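Local coordinates for protein agmatine N-acetyltransferase (Drosophila melanogaster, PDB 7CIW) that catalyses the transfer of an acetyl group from acetyl-CoA to the amine of agmatine, and probably acylates arylalkylamines such as dopamine and serotonin, at residues Glu46-Glu51 / Arg93-Gly98; Ala38-Pro43 / Gly101-Leu106; His105-Val110 / Ser163-Ser168; Ala28-Glu33 / Glu51-Asn56. The protein carries 1 engineered substitution. All blocks are in the same frame, centred on the assembly; numbering follows the deposited sequence.

Contact 1 of 4, residues Glu46-Glu51 / Arg93-Gly98; sequences EAADKE and RKYAGG. With G0R (N-(4-carbamimidamidobutyl)ethanamide), chain C.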
# COMPACT_ATOMS: atom_id res chain seq x y z
N GLU A 46 1.87 9.67 -11.56
CA GLU A 46 2.04 9.41 -12.98
C GLU A 46 1.20 8.23 -13.41
O GLU A 46 0.71 7.44 -12.59
CB GLU A 46 3.52 9.17 -13.29
CG GLU A 46 4.41 10.33 -12.88
CD GLU A 46 5.88 10.07 -13.17
OE1 GLU A 46 6.24 8.91 -13.46
OE2 GLU A 46 6.68 11.03 -13.09
N ALA A 47 1.00 8.11 -14.73
CA ALA A 47 0.14 7.05 -15.25
C ALA A 47 0.62 5.67 -14.81
O ALA A 47 -0.19 4.82 -14.44
CB ALA A 47 0.09 7.12 -16.78
N ALA A 48 1.93 5.44 -14.83
CA ALA A 48 2.45 4.12 -14.48
C ALA A 48 2.18 3.79 -13.01
O ALA A 48 1.95 2.62 -12.67
CB ALA A 48 3.95 4.06 -14.78
N ASP A 49 2.22 4.80 -12.15
CA ASP A 49 1.88 4.64 -10.74
C ASP A 49 0.44 4.15 -10.58
O ASP A 49 0.18 3.10 -9.97
CB ASP A 49 2.11 5.98 -10.04
CG ASP A 49 1.92 5.94 -8.52
OD1 ASP A 49 1.19 5.07 -7.99
OD2 ASP A 49 2.48 6.84 -7.85
N LYS A 50 -0.50 4.91 -11.15
CA LYS A 50 -1.91 4.52 -11.12
C LYS A 50 -2.12 3.15 -11.75
O LYS A 50 -2.88 2.33 -11.22
CB LYS A 50 -2.74 5.58 -11.85
CG LYS A 50 -2.58 6.98 -11.26
CD LYS A 50 -3.47 8.02 -11.95
CE LYS A 50 -2.97 8.37 -13.33
NZ LYS A 50 -3.80 9.45 -13.97
N GLU A 51 -1.47 2.90 -12.88
CA GLU A 51 -1.65 1.63 -13.57
C GLU A 51 -1.17 0.46 -12.72
O GLU A 51 -1.80 -0.61 -12.73
CB GLU A 51 -0.92 1.67 -14.91
CG GLU A 51 -1.64 2.49 -15.97
CD GLU A 51 -0.90 2.50 -17.30
OE1 GLU A 51 -0.21 1.50 -17.60
OE2 GLU A 51 -1.02 3.51 -18.03
N ARG A 93 14.46 0.91 -12.13
CA ARG A 93 15.30 1.36 -13.23
C ARG A 93 14.47 1.77 -14.44
O ARG A 93 14.73 2.80 -15.06
CB ARG A 93 16.31 0.27 -13.62
CG ARG A 93 16.71 0.34 -15.09
CD ARG A 93 18.08 -0.29 -15.37
NE ARG A 93 18.16 -1.72 -15.05
CZ ARG A 93 17.47 -2.67 -15.67
NH1 ARG A 93 16.61 -2.36 -16.64
NH2 ARG A 93 17.62 -3.94 -15.32
N LYS A 94 13.45 0.97 -14.78
CA LYS A 94 12.65 1.27 -15.96
C LYS A 94 12.06 2.68 -15.90
O LYS A 94 11.99 3.38 -16.92
CB LYS A 94 11.53 0.25 -16.13
CG LYS A 94 10.68 0.50 -17.37
CD LYS A 94 9.37 -0.26 -17.34
CE LYS A 94 9.57 -1.72 -16.99
NZ LYS A 94 8.32 -2.50 -17.22
N TYR A 95 11.65 3.12 -14.71
CA TYR A 95 10.93 4.37 -14.57
C TYR A 95 11.77 5.47 -13.95
O TYR A 95 11.25 6.55 -13.68
CB TYR A 95 9.66 4.15 -13.75
CG TYR A 95 8.64 3.33 -14.49
CD1 TYR A 95 7.92 3.87 -15.54
CD2 TYR A 95 8.41 2.00 -14.14
CE1 TYR A 95 6.99 3.11 -16.23
CE2 TYR A 95 7.47 1.24 -14.83
CZ TYR A 95 6.77 1.80 -15.87
OH TYR A 95 5.85 1.05 -16.56
N ALA A 96 13.07 5.23 -13.74
CA ALA A 96 13.94 6.22 -13.13
C ALA A 96 13.89 7.53 -13.91
O ALA A 96 13.89 7.54 -15.14
CB ALA A 96 15.38 5.70 -13.08
N GLY A 97 13.81 8.63 -13.18
CA GLY A 97 13.75 9.95 -13.77
C GLY A 97 12.45 10.69 -13.56
O GLY A 97 12.40 11.90 -13.80
N GLY A 98 11.39 10.00 -13.14
CA GLY A 98 10.10 10.62 -12.91
C GLY A 98 9.64 10.42 -11.48
O GLY A 98 10.34 9.84 -10.64
C10 G0R C . 2.31 4.69 -4.74
N12 G0R C . 2.45 6.14 -4.83
C1 G0R C . -0.31 0.80 2.34
C2 G0R C . 0.27 2.01 1.62
C5 G0R C . 2.30 3.22 0.72
C6 G0R C . 2.70 2.85 -0.71
C7 G0R C . 3.51 3.94 -1.40
C8 G0R C . 2.76 4.80 -2.43
N4 G0R C . 1.70 2.08 1.41
N9 G0R C . 2.45 4.08 -3.65
N11 G0R C . 1.99 3.92 -5.92
O3 G0R C . -0.44 2.87 1.22
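A48 and Y95 form the apolar half of this contact. The methyl CB of A48 lies 3.5 Å from CE1 of Y95 and also reaches CZ and the hydroxyl. A side chain of one carbon suits the place because it lets a broad ring come close to helix 47-54. CG of K94 lies above one face of the same ring, and the W100 ring meets it with the planes steeply inclined.

The polar half belongs to E46. Its extended chain leaves the backbone beside the N (chi1 -57°) and brings OE2 to 3.4 Å from C of G98. OE2 accepts a hydrogen bond from the backbone N of K99, and OE1 a weak one from that of W100, so the carboxylate meets the start of helix 99-114, whose positive end probably favours its charge. G98, the N-cap residue of that helix, puts no side chain in the way. G97 accepts the positive phi (114°) of a type II turn running from Y95 to G98.

One turn along, D49 holds the ligand. OD1 takes a very short 2.5 Å bond from N11 of the guanidinium, nearly straight at 160°, while OD2 takes N12 at 3.1 Å. Such a two-pronged pairing of carboxylate and guanidinium marks the amine-substrate pocket of this GNAT-fold enzyme, here filled by acetylated agmatine.

Contact 2 of 4, residues Ala38-Pro43 / Gly101-Leu106; sequences AGTHPP and GSILHL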
# COMPACT_ATOMS: atom_id res chain seq x y z
N ALA A 38 3.03 12.64 -1.57
CA ALA A 38 3.06 14.04 -1.15
C ALA A 38 4.48 14.57 -1.08
O ALA A 38 4.68 15.79 -1.15
CB ALA A 38 2.39 14.20 0.21
N GLY A 39 5.46 13.69 -0.97
CA GLY A 39 6.86 14.06 -0.85
C GLY A 39 7.63 14.09 -2.15
O GLY A 39 8.85 14.26 -2.13
N THR A 40 6.95 13.92 -3.28
CA THR A 40 7.55 13.99 -4.60
C THR A 40 6.70 14.93 -5.45
O THR A 40 5.63 15.38 -5.03
CB THR A 40 7.65 12.60 -5.24
OG1 THR A 40 6.40 11.92 -5.10
CG2 THR A 40 8.73 11.77 -4.57
N HIS A 41 7.17 15.23 -6.66
CA HIS A 41 6.55 16.25 -7.48
C HIS A 41 6.42 15.76 -8.91
O HIS A 41 7.26 14.98 -9.37
CB HIS A 41 7.35 17.56 -7.43
CG HIS A 41 7.65 18.01 -6.03
ND1 HIS A 41 6.76 18.76 -5.30
CD2 HIS A 41 8.69 17.75 -5.21
CE1 HIS A 41 7.26 18.98 -4.09
NE2 HIS A 41 8.44 18.37 -4.02
N PRO A 42 5.37 16.19 -9.63
CA PRO A 42 4.25 17.03 -9.21
C PRO A 42 3.34 16.30 -8.20
O PRO A 42 3.61 15.12 -7.94
CB PRO A 42 3.51 17.31 -10.53
CG PRO A 42 3.81 16.13 -11.37
CD PRO A 42 5.23 15.78 -11.04
N PRO A 43 2.32 16.96 -7.65
CA PRO A 43 1.47 16.27 -6.66
C PRO A 43 0.74 15.07 -7.22
O PRO A 43 0.54 14.09 -6.48
CB PRO A 43 0.49 17.37 -6.21
CG PRO A 43 0.54 18.41 -7.30
CD PRO A 43 1.96 18.38 -7.77
N GLY A 101 9.42 6.85 -10.71
CA GLY A 101 10.76 6.31 -10.54
C GLY A 101 11.33 6.60 -9.16
O GLY A 101 11.99 5.74 -8.57
N SER A 102 11.10 7.81 -8.64
CA SER A 102 11.56 8.15 -7.29
C SER A 102 10.83 7.31 -6.24
O SER A 102 11.45 6.80 -5.29
CB SER A 102 11.35 9.64 -7.02
OG SER A 102 12.19 10.43 -7.84
N ILE A 103 9.52 7.17 -6.40
CA ILE A 103 8.75 6.36 -5.46
C ILE A 103 9.18 4.90 -5.52
O ILE A 103 9.41 4.25 -4.50
CB ILE A 103 7.24 6.54 -5.74
CG1 ILE A 103 6.82 8.00 -5.49
CG2 ILE A 103 6.40 5.54 -4.94
CD1 ILE A 103 5.36 8.31 -5.78
N LEU A 104 9.34 4.37 -6.74
CA LEU A 104 9.78 2.99 -6.89
C LEU A 104 11.18 2.77 -6.34
O LEU A 104 11.47 1.69 -5.80
CB LEU A 104 9.74 2.57 -8.36
CG LEU A 104 8.41 2.00 -8.83
CD1 LEU A 104 8.48 1.78 -10.33
CD2 LEU A 104 8.07 0.71 -8.11
N HIS A 105 12.07 3.76 -6.46
CA HIS A 105 13.42 3.52 -5.92
C HIS A 105 13.39 3.39 -4.40
O HIS A 105 14.11 2.55 -3.84
CB HIS A 105 14.37 4.63 -6.38
CG HIS A 105 15.06 4.31 -7.67
ND1 HIS A 105 14.58 4.72 -8.89
CD2 HIS A 105 16.19 3.61 -7.93
CE1 HIS A 105 15.39 4.30 -9.85
NE2 HIS A 105 16.37 3.62 -9.29
N LEU A 106 12.53 4.15 -3.72
CA LEU A 106 12.38 3.94 -2.28
C LEU A 106 11.73 2.59 -1.99
O LEU A 106 12.23 1.81 -1.16
CB LEU A 106 11.57 5.07 -1.64
CG LEU A 106 11.45 4.88 -0.12
CD1 LEU A 106 11.81 6.15 0.62
CD2 LEU A 106 10.08 4.34 0.32
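T40 meets I103 and S102 with the two branches of its side chain. Its CB points toward helix 99-114 and divides there into a hydroxyl and a methyl. OG1 stands between the backbone N and the carbonyl carbon (chi1 47°), which places it 3.8 Å from CD1 of I103 and 4.0 Å from CG1 of I103. These are van der Waals contacts; OG1 is hydrogen-bonded to L36 O and K99 NZ. The methyl CG2 turns to the other neighbour, 4.2 Å from CB of S102, and the side chain also touches I200. A threonine suits this buried spot because one branch can bind the end of helix 35-38 while the other packs against carbon.

In the GNAT fold the region between the first two strands of the core commonly builds the acceptor-substrate side of the active site, and here the loop that follows helix 35-38 is laid on helix 99-114. I103 joins the loop contact to the ligand pocket. CD1, anti to CA (chi2 178°), touches the hydroxyl of T40, and the side chain also comes within about 4 Å of the bound ligand. Isoleucine gives the pocket an apolar surface there.

On the helix itself, H105 folds back on the preceding turn. Its ND1 donates to G101 O at 2.8 Å, the oxygen lying in the imidazole plane, and H105 N donates to that oxygen from the opposite face of the carbonyl plane. K99 NZ is also hydrogen-bonded to P42 O, a second tie between the loop and the helix.

Contact 3 of 4, residues His105-Val110 / Ser163-Ser168; sequences HLLSAV and SVDCTS. With COA (coenzyme A), chain B; G0R (N-(4-carbamimidamidobutyl)ethanamide), chain C.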
# COMPACT_ATOMS: atom_id res chain seq x y z
N HIS A 105 12.07 3.76 -6.46
CA HIS A 105 13.42 3.52 -5.92
C HIS A 105 13.39 3.39 -4.40
O HIS A 105 14.11 2.55 -3.84
CB HIS A 105 14.37 4.63 -6.38
CG HIS A 105 15.06 4.31 -7.67
ND1 HIS A 105 14.58 4.72 -8.89
CD2 HIS A 105 16.19 3.61 -7.93
CE1 HIS A 105 15.39 4.30 -9.85
NE2 HIS A 105 16.37 3.62 -9.29
N LEU A 106 12.53 4.15 -3.72
CA LEU A 106 12.38 3.94 -2.28
C LEU A 106 11.73 2.59 -1.99
O LEU A 106 12.23 1.81 -1.16
CB LEU A 106 11.57 5.07 -1.64
CG LEU A 106 11.45 4.88 -0.12
CD1 LEU A 106 11.81 6.15 0.62
CD2 LEU A 106 10.08 4.34 0.32
N LEU A 107 10.63 2.28 -2.67
CA LEU A 107 9.94 1.02 -2.40
C LEU A 107 10.83 -0.18 -2.70
O LEU A 107 10.76 -1.21 -2.01
CB LEU A 107 8.65 0.96 -3.22
CG LEU A 107 7.56 1.93 -2.76
CD1 LEU A 107 6.35 1.87 -3.70
CD2 LEU A 107 7.14 1.63 -1.33
N SER A 108 11.68 -0.06 -3.72
CA SER A 108 12.56 -1.17 -4.06
C SER A 108 13.67 -1.33 -3.02
O SER A 108 14.04 -2.45 -2.67
CB SER A 108 13.16 -0.95 -5.45
OG SER A 108 14.17 -1.90 -5.76
N ALA A 109 14.21 -0.21 -2.51
CA ALA A 109 15.16 -0.31 -1.42
C ALA A 109 14.55 -1.05 -0.23
O ALA A 109 15.21 -1.88 0.40
CB ALA A 109 15.65 1.08 -1.00
N VAL A 110 13.28 -0.76 0.08
CA VAL A 110 12.62 -1.42 1.20
C VAL A 110 12.38 -2.90 0.91
O VAL A 110 12.55 -3.75 1.80
CB VAL A 110 11.30 -0.68 1.52
CG1 VAL A 110 10.50 -1.44 2.54
CG2 VAL A 110 11.60 0.75 1.98
N SER A 163 2.30 -8.39 4.27
CA SER A 163 3.28 -7.33 4.51
C SER A 163 2.71 -5.99 4.06
O SER A 163 1.82 -5.93 3.21
CB SER A 163 4.60 -7.60 3.80
OG SER A 163 4.42 -7.76 2.39
N VAL A 164 3.24 -4.91 4.64
CA VAL A 164 2.77 -3.57 4.29
C VAL A 164 3.84 -2.54 4.63
O VAL A 164 4.45 -2.62 5.71
CB VAL A 164 1.42 -3.27 5.00
CG1 VAL A 164 1.56 -3.39 6.53
CG2 VAL A 164 0.88 -1.89 4.60
N ASP A 165 4.13 -1.62 3.71
CA ASP A 165 5.09 -0.54 3.96
C ASP A 165 4.32 0.67 4.47
O ASP A 165 3.73 1.42 3.70
CB ASP A 165 5.85 -0.16 2.69
CG ASP A 165 6.63 -1.32 2.09
OD1 ASP A 165 7.16 -2.15 2.86
OD2 ASP A 165 6.71 -1.40 0.84
N CYS A 166 4.36 0.89 5.78
CA CYS A 166 3.67 2.03 6.37
C CYS A 166 4.54 3.27 6.21
O CYS A 166 5.39 3.59 7.04
CB CYS A 166 3.33 1.76 7.83
SG CYS A 166 2.15 0.40 8.04
N THR A 167 4.34 3.95 5.09
CA THR A 167 4.97 5.24 4.85
C THR A 167 4.41 6.32 5.77
O THR A 167 5.07 7.34 5.99
CB THR A 167 4.80 5.62 3.38
OG1 THR A 167 3.40 5.67 3.08
CG2 THR A 167 5.44 4.56 2.49
N SER A 168 3.22 6.09 6.31
CA SER A 168 2.51 7.02 7.19
C SER A 168 2.48 6.46 8.60
O SER A 168 2.20 5.27 8.79
CB SER A 168 1.08 7.22 6.67
OG SER A 168 0.24 7.74 7.68
N1A COA B . -4.35 12.51 9.94
C2A COA B . -4.60 12.84 11.24
N3A COA B . -5.14 11.92 12.10
C4A COA B . -5.43 10.68 11.68
C5A COA B . -5.18 10.36 10.40
C6A COA B . -4.64 11.28 9.54
N6A COA B . -4.20 11.39 8.09
N7A COA B . -5.54 9.07 10.19
C8A COA B . -6.02 8.58 11.34
N9A COA B . -5.94 9.56 12.25
C1B COA B . -6.31 9.68 13.54
C2B COA B . -7.83 9.42 13.59
O2B COA B . -8.61 10.64 13.27
C3B COA B . -8.07 8.91 14.81
O3B COA B . -8.00 9.88 15.90
P3B COA B . -9.33 10.69 16.50
O7A COA B . -10.57 9.83 16.36
O8A COA B . -9.06 11.12 17.94
O9A COA B . -9.46 11.93 15.63
C4B COA B . -6.76 7.97 15.10
O4B COA B . -5.76 8.47 14.38
C5B COA B . -7.03 6.52 14.78
O5B COA B . -7.74 6.48 13.55
P1A COA B . -7.76 5.08 12.62
O1A COA B . -6.70 4.06 13.03
O2A COA B . -9.17 4.50 12.63
O3A COA B . -7.36 5.60 11.12
P2A COA B . -8.15 5.28 9.71
O4A COA B . -9.49 5.96 9.70
O5A COA B . -8.23 3.79 9.51
O6A COA B . -7.14 6.01 8.64
CBP COA B . -5.36 5.89 7.17
CCP COA B . -5.82 5.58 8.57
CDP COA B . -6.10 4.91 6.20
CEP COA B . -3.84 5.68 7.06
CAP COA B . -5.67 7.36 6.88
OAP COA B . -4.85 8.16 7.70
C9P COA B . -5.42 7.78 5.42
O9P COA B . -6.17 7.50 4.53
N8P COA B . -4.24 8.56 5.13
C7P COA B . -3.95 9.06 3.77
C6P COA B . -3.34 7.98 2.78
C5P COA B . -2.21 7.31 3.52
O5P COA B . -1.30 7.93 4.00
N4P COA B . -2.30 5.82 3.60
C3P COA B . -1.34 4.99 4.30
C2P COA B . 0.05 4.98 3.66
S1P COA B . 0.87 3.68 4.63
C10 G0R C . 2.31 4.69 -4.74
N12 G0R C . 2.45 6.14 -4.83
C1 G0R C . -0.31 0.80 2.34
C2 G0R C . 0.27 2.01 1.62
C5 G0R C . 2.30 3.22 0.72
C6 G0R C . 2.70 2.85 -0.71
C7 G0R C . 3.51 3.94 -1.40
C8 G0R C . 2.76 4.80 -2.43
N4 G0R C . 1.70 2.08 1.41
N9 G0R C . 2.45 4.08 -3.65
N11 G0R C . 1.99 3.92 -5.92
O3 G0R C . -0.44 2.87 1.22
O HOH W 1 8.26 -2.41 -0.90
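A water molecule joins L107 and D165. It donates one hydrogen to OD2 of D165 at a short 2.5 Å and the other to L107 O at 3.0 Å, so strand and helix are bridged without a direct polar bond. The other carboxylate oxygen, OD1, is hydrogen-bonded to OG1 of T211. With both oxygens supplied, the acid can sit among carbon groups: CG1 of V110 approaches OD1 to 3.4 Å, and CD2 of L107 comes obliquely to 3.8 Å from OD2. V110 owes this approach to its first torsion (chi1 172°), which turns CG1 away from its own backbone N. Branched aliphatic residues fit here beside a carboxylate whose partners are already fixed.

The end of this strand and the loop after it line the ligand and cofactor pockets. D165 O accepts a weak bond from the amide N4 of the acetylated product at 3.1 Å. C166 forms the centre of an inverse gamma turn, and its CA lies 3.7 Å from the sulfur S1P of coenzyme A. V164 CG2 touches the acetyl methyl, 3.7 Å from C1. T167 OG1 is hydrogen-bonded to E34 and packs near the end of the cofactor arm. S168 then begins helix 169-177 as its N-cap.

Strand 161-166 runs parallel to 125-133 on one side and antiparallel to 208-215 on the other; the two parallel strands splay apart, as in GNAT enzymes generally, and the opening receives the pantetheine arm. Helix 99-114 packs on this sheet, with V110 also against V209 and T211, while helix 84-95 brings M88 to L107.

Contact 4 of 4, residues Ala28-Glu33 / Glu51-Asn56; sequences AHYYPE and EFLLSN. With G0R (N-(4-carbamimidamidobutyl)ethanamide), chain C; COA (coenzyme A), chain B.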
# COMPACT_ATOMS: atom_id res chain seq x y z
N ALA A 28 -8.54 11.31 -4.87
CA ALA A 28 -9.12 12.32 -3.99
C ALA A 28 -8.61 12.24 -2.56
O ALA A 28 -8.37 13.28 -1.93
CB ALA A 28 -10.65 12.20 -3.99
N HIS A 29 -8.43 11.03 -2.01
CA HIS A 29 -8.25 10.87 -0.58
C HIS A 29 -7.09 9.96 -0.18
O HIS A 29 -6.83 9.82 1.01
CB HIS A 29 -9.54 10.34 0.06
CG HIS A 29 -10.69 11.28 -0.07
ND1 HIS A 29 -10.62 12.60 0.33
CD2 HIS A 29 -11.94 11.11 -0.58
CE1 HIS A 29 -11.77 13.19 0.08
NE2 HIS A 29 -12.59 12.31 -0.47
N TYR A 30 -6.41 9.34 -1.14
CA TYR A 30 -5.23 8.55 -0.84
C TYR A 30 -3.97 9.27 -1.30
O TYR A 30 -3.13 9.65 -0.48
CB TYR A 30 -5.32 7.17 -1.52
CG TYR A 30 -4.04 6.37 -1.42
CD1 TYR A 30 -3.65 5.79 -0.22
CD2 TYR A 30 -3.22 6.20 -2.54
CE1 TYR A 30 -2.48 5.06 -0.13
CE2 TYR A 30 -2.04 5.47 -2.45
CZ TYR A 30 -1.68 4.91 -1.24
OH TYR A 30 -0.52 4.18 -1.16
N TYR A 31 -3.85 9.49 -2.60
CA TYR A 31 -2.62 10.06 -3.15
C TYR A 31 -2.25 11.44 -2.60
O TYR A 31 -1.05 11.68 -2.39
CB TYR A 31 -2.76 10.13 -4.67
CG TYR A 31 -2.47 8.86 -5.43
CD1 TYR A 31 -1.20 8.29 -5.44
CD2 TYR A 31 -3.47 8.26 -6.20
CE1 TYR A 31 -0.93 7.14 -6.19
CE2 TYR A 31 -3.21 7.12 -6.95
CZ TYR A 31 -1.93 6.57 -6.95
OH TYR A 31 -1.67 5.45 -7.70
N PRO A 32 -3.17 12.38 -2.38
CA PRO A 32 -2.74 13.72 -1.92
C PRO A 32 -2.06 13.71 -0.56
O PRO A 32 -1.23 14.59 -0.30
CB PRO A 32 -4.04 14.53 -1.90
CG PRO A 32 -4.92 13.83 -2.90
CD PRO A 32 -4.61 12.38 -2.71
N GLU A 33 -2.35 12.73 0.30
CA GLU A 33 -1.79 12.67 1.65
C GLU A 33 -0.83 11.52 1.87
O GLU A 33 -0.13 11.52 2.89
CB GLU A 33 -2.92 12.59 2.68
CG GLU A 33 -3.92 13.72 2.59
CD GLU A 33 -5.18 13.45 3.39
OE1 GLU A 33 -5.09 13.48 4.64
OE2 GLU A 33 -6.24 13.19 2.77
N GLU A 51 -1.47 2.90 -12.88
CA GLU A 51 -1.65 1.63 -13.57
C GLU A 51 -1.17 0.46 -12.72
O GLU A 51 -1.80 -0.61 -12.73
CB GLU A 51 -0.92 1.67 -14.91
CG GLU A 51 -1.64 2.49 -15.97
CD GLU A 51 -0.90 2.50 -17.30
OE1 GLU A 51 -0.21 1.50 -17.60
OE2 GLU A 51 -1.02 3.51 -18.03
N PHE A 52 -0.08 0.64 -11.99
CA PHE A 52 0.39 -0.45 -11.14
C PHE A 52 -0.63 -0.79 -10.06
O PHE A 52 -0.91 -1.97 -9.81
CB PHE A 52 1.72 -0.13 -10.49
CG PHE A 52 2.06 -1.09 -9.40
CD1 PHE A 52 2.28 -2.43 -9.70
CD2 PHE A 52 2.06 -0.71 -8.07
CE1 PHE A 52 2.56 -3.35 -8.71
CE2 PHE A 52 2.34 -1.63 -7.07
CZ PHE A 52 2.59 -2.96 -7.40
N LEU A 53 -1.16 0.23 -9.39
CA LEU A 53 -2.19 -0.06 -8.39
C LEU A 53 -3.33 -0.84 -9.01
O LEU A 53 -3.76 -1.87 -8.47
CB LEU A 53 -2.69 1.24 -7.75
CG LEU A 53 -1.73 1.88 -6.75
CD1 LEU A 53 -2.45 2.94 -5.91
CD2 LEU A 53 -1.10 0.82 -5.85
N LEU A 54 -3.81 -0.39 -10.17
CA LEU A 54 -4.95 -1.05 -10.79
C LEU A 54 -4.59 -2.44 -11.31
O LEU A 54 -5.49 -3.27 -11.47
CB LEU A 54 -5.51 -0.17 -11.90
CG LEU A 54 -6.15 1.13 -11.41
CD1 LEU A 54 -6.72 1.91 -12.61
CD2 LEU A 54 -7.23 0.87 -10.34
N SER A 55 -3.31 -2.71 -11.56
CA SER A 55 -2.91 -4.04 -12.00
C SER A 55 -3.16 -5.11 -10.94
O SER A 55 -3.06 -6.30 -11.25
CB SER A 55 -1.43 -4.04 -12.40
OG SER A 55 -0.57 -4.03 -11.28
N ASN A 56 -3.48 -4.72 -9.71
CA ASN A 56 -3.79 -5.68 -8.67
C ASN A 56 -5.25 -6.07 -8.64
O ASN A 56 -5.59 -7.07 -7.98
CB ASN A 56 -3.38 -5.12 -7.30
CG ASN A 56 -1.91 -4.93 -7.20
OD1 ASN A 56 -1.15 -5.89 -7.05
ND2 ASN A 56 -1.47 -3.68 -7.31
C10 G0R C . 2.31 4.69 -4.74
N12 G0R C . 2.45 6.14 -4.83
C1 G0R C . -0.31 0.80 2.34
C2 G0R C . 0.27 2.01 1.62
C5 G0R C . 2.30 3.22 0.72
C6 G0R C . 2.70 2.85 -0.71
C7 G0R C . 3.51 3.94 -1.40
C8 G0R C . 2.76 4.80 -2.43
N4 G0R C . 1.70 2.08 1.41
N9 G0R C . 2.45 4.08 -3.65
N11 G0R C . 1.99 3.92 -5.92
O3 G0R C . -0.44 2.87 1.22
N1A COA B . -4.35 12.51 9.94
C2A COA B . -4.60 12.84 11.24
N3A COA B . -5.14 11.92 12.10
C4A COA B . -5.43 10.68 11.68
C5A COA B . -5.18 10.36 10.40
C6A COA B . -4.64 11.28 9.54
N6A COA B . -4.20 11.39 8.09
N7A COA B . -5.54 9.07 10.19
C8A COA B . -6.02 8.58 11.34
N9A COA B . -5.94 9.56 12.25
C1B COA B . -6.31 9.68 13.54
C2B COA B . -7.83 9.42 13.59
O2B COA B . -8.61 10.64 13.27
C3B COA B . -8.07 8.91 14.81
O3B COA B . -8.00 9.88 15.90
P3B COA B . -9.33 10.69 16.50
O7A COA B . -10.57 9.83 16.36
O8A COA B . -9.06 11.12 17.94
O9A COA B . -9.46 11.93 15.63
C4B COA B . -6.76 7.97 15.10
O4B COA B . -5.76 8.47 14.38
C5B COA B . -7.03 6.52 14.78
O5B COA B . -7.74 6.48 13.55
P1A COA B . -7.76 5.08 12.62
O1A COA B . -6.70 4.06 13.03
O2A COA B . -9.17 4.50 12.63
O3A COA B . -7.36 5.60 11.12
P2A COA B . -8.15 5.28 9.71
O4A COA B . -9.49 5.96 9.70
O5A COA B . -8.23 3.79 9.51
O6A COA B . -7.14 6.01 8.64
CBP COA B . -5.36 5.89 7.17
CCP COA B . -5.82 5.58 8.57
CDP COA B . -6.10 4.91 6.20
CEP COA B . -3.84 5.68 7.06
CAP COA B . -5.67 7.36 6.88
OAP COA B . -4.85 8.16 7.70
C9P COA B . -5.42 7.78 5.42
O9P COA B . -6.17 7.50 4.53
N8P COA B . -4.24 8.56 5.13
C7P COA B . -3.95 9.06 3.77
C6P COA B . -3.34 7.98 2.78
C5P COA B . -2.21 7.31 3.52
O5P COA B . -1.30 7.93 4.00
N4P COA B . -2.30 5.82 3.60
C3P COA B . -1.34 4.99 4.30
C2P COA B . 0.05 4.98 3.66
S1P COA B . 0.87 3.68 4.63
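The hydroxyl of Y31 and the isobutyl group of L53 approach from opposite directions, OH lying only 3.2 Å from CD1 of L53. CZ of Y31 follows at 3.8 Å. The neighbouring Y30 adds a looser touch, its CE2 4.3 Å from the same methyl. Leucine suits the spot because one small branch can meet both aromatic rings.

These tyrosines face the ligand with different parts. OH of Y30 donates to the acetyl oxygen O3 of the product at 2.7 Å, and the acceptor lies in the ring plane. The Y31 ring sets an edge near the guanidinium nitrogen N12, and its hydroxyl is hydrogen-bonded to D49 OD1. Different first torsions (172° for Y30, -81° for Y31) send the rings to opposite ends of the ligand.

Farther out, N56 turns back on L53: its backbone N and its ND2 both donate to L53 O at 3.1 Å, from the same face of the carbonyl. S55 OG binds F52 O. The L53 side chain also packs on L26 of helix 19-30, V76 of strand 70-80, and H129 and A130 of strand 125-133.

Along the chain, contacts 4, 2 and 1 interlock: contact 1 is nested within the loop closed by contact 2, while contact 4 crosses both. Contact 3 follows contacts 1 and 4 in series. The centres lie about 9 Å (contacts 1 and 2) to 16 Å (contacts 1 and 3) apart. Contacts 1 and 4 share helix 47-54, contacts 2 and 3 helix 99-114, and A96 packs on H105 where helices 84-95 and 99-114 meet. All four contacts reach the acetylated agmatine, contact 2 through I103, and 3 and 4 also touch coenzyme A. Together helices and central strands of this GNAT fold enclose one pocket, guanidinium at one end, acetyl group beside the coenzyme A sulfur at the other.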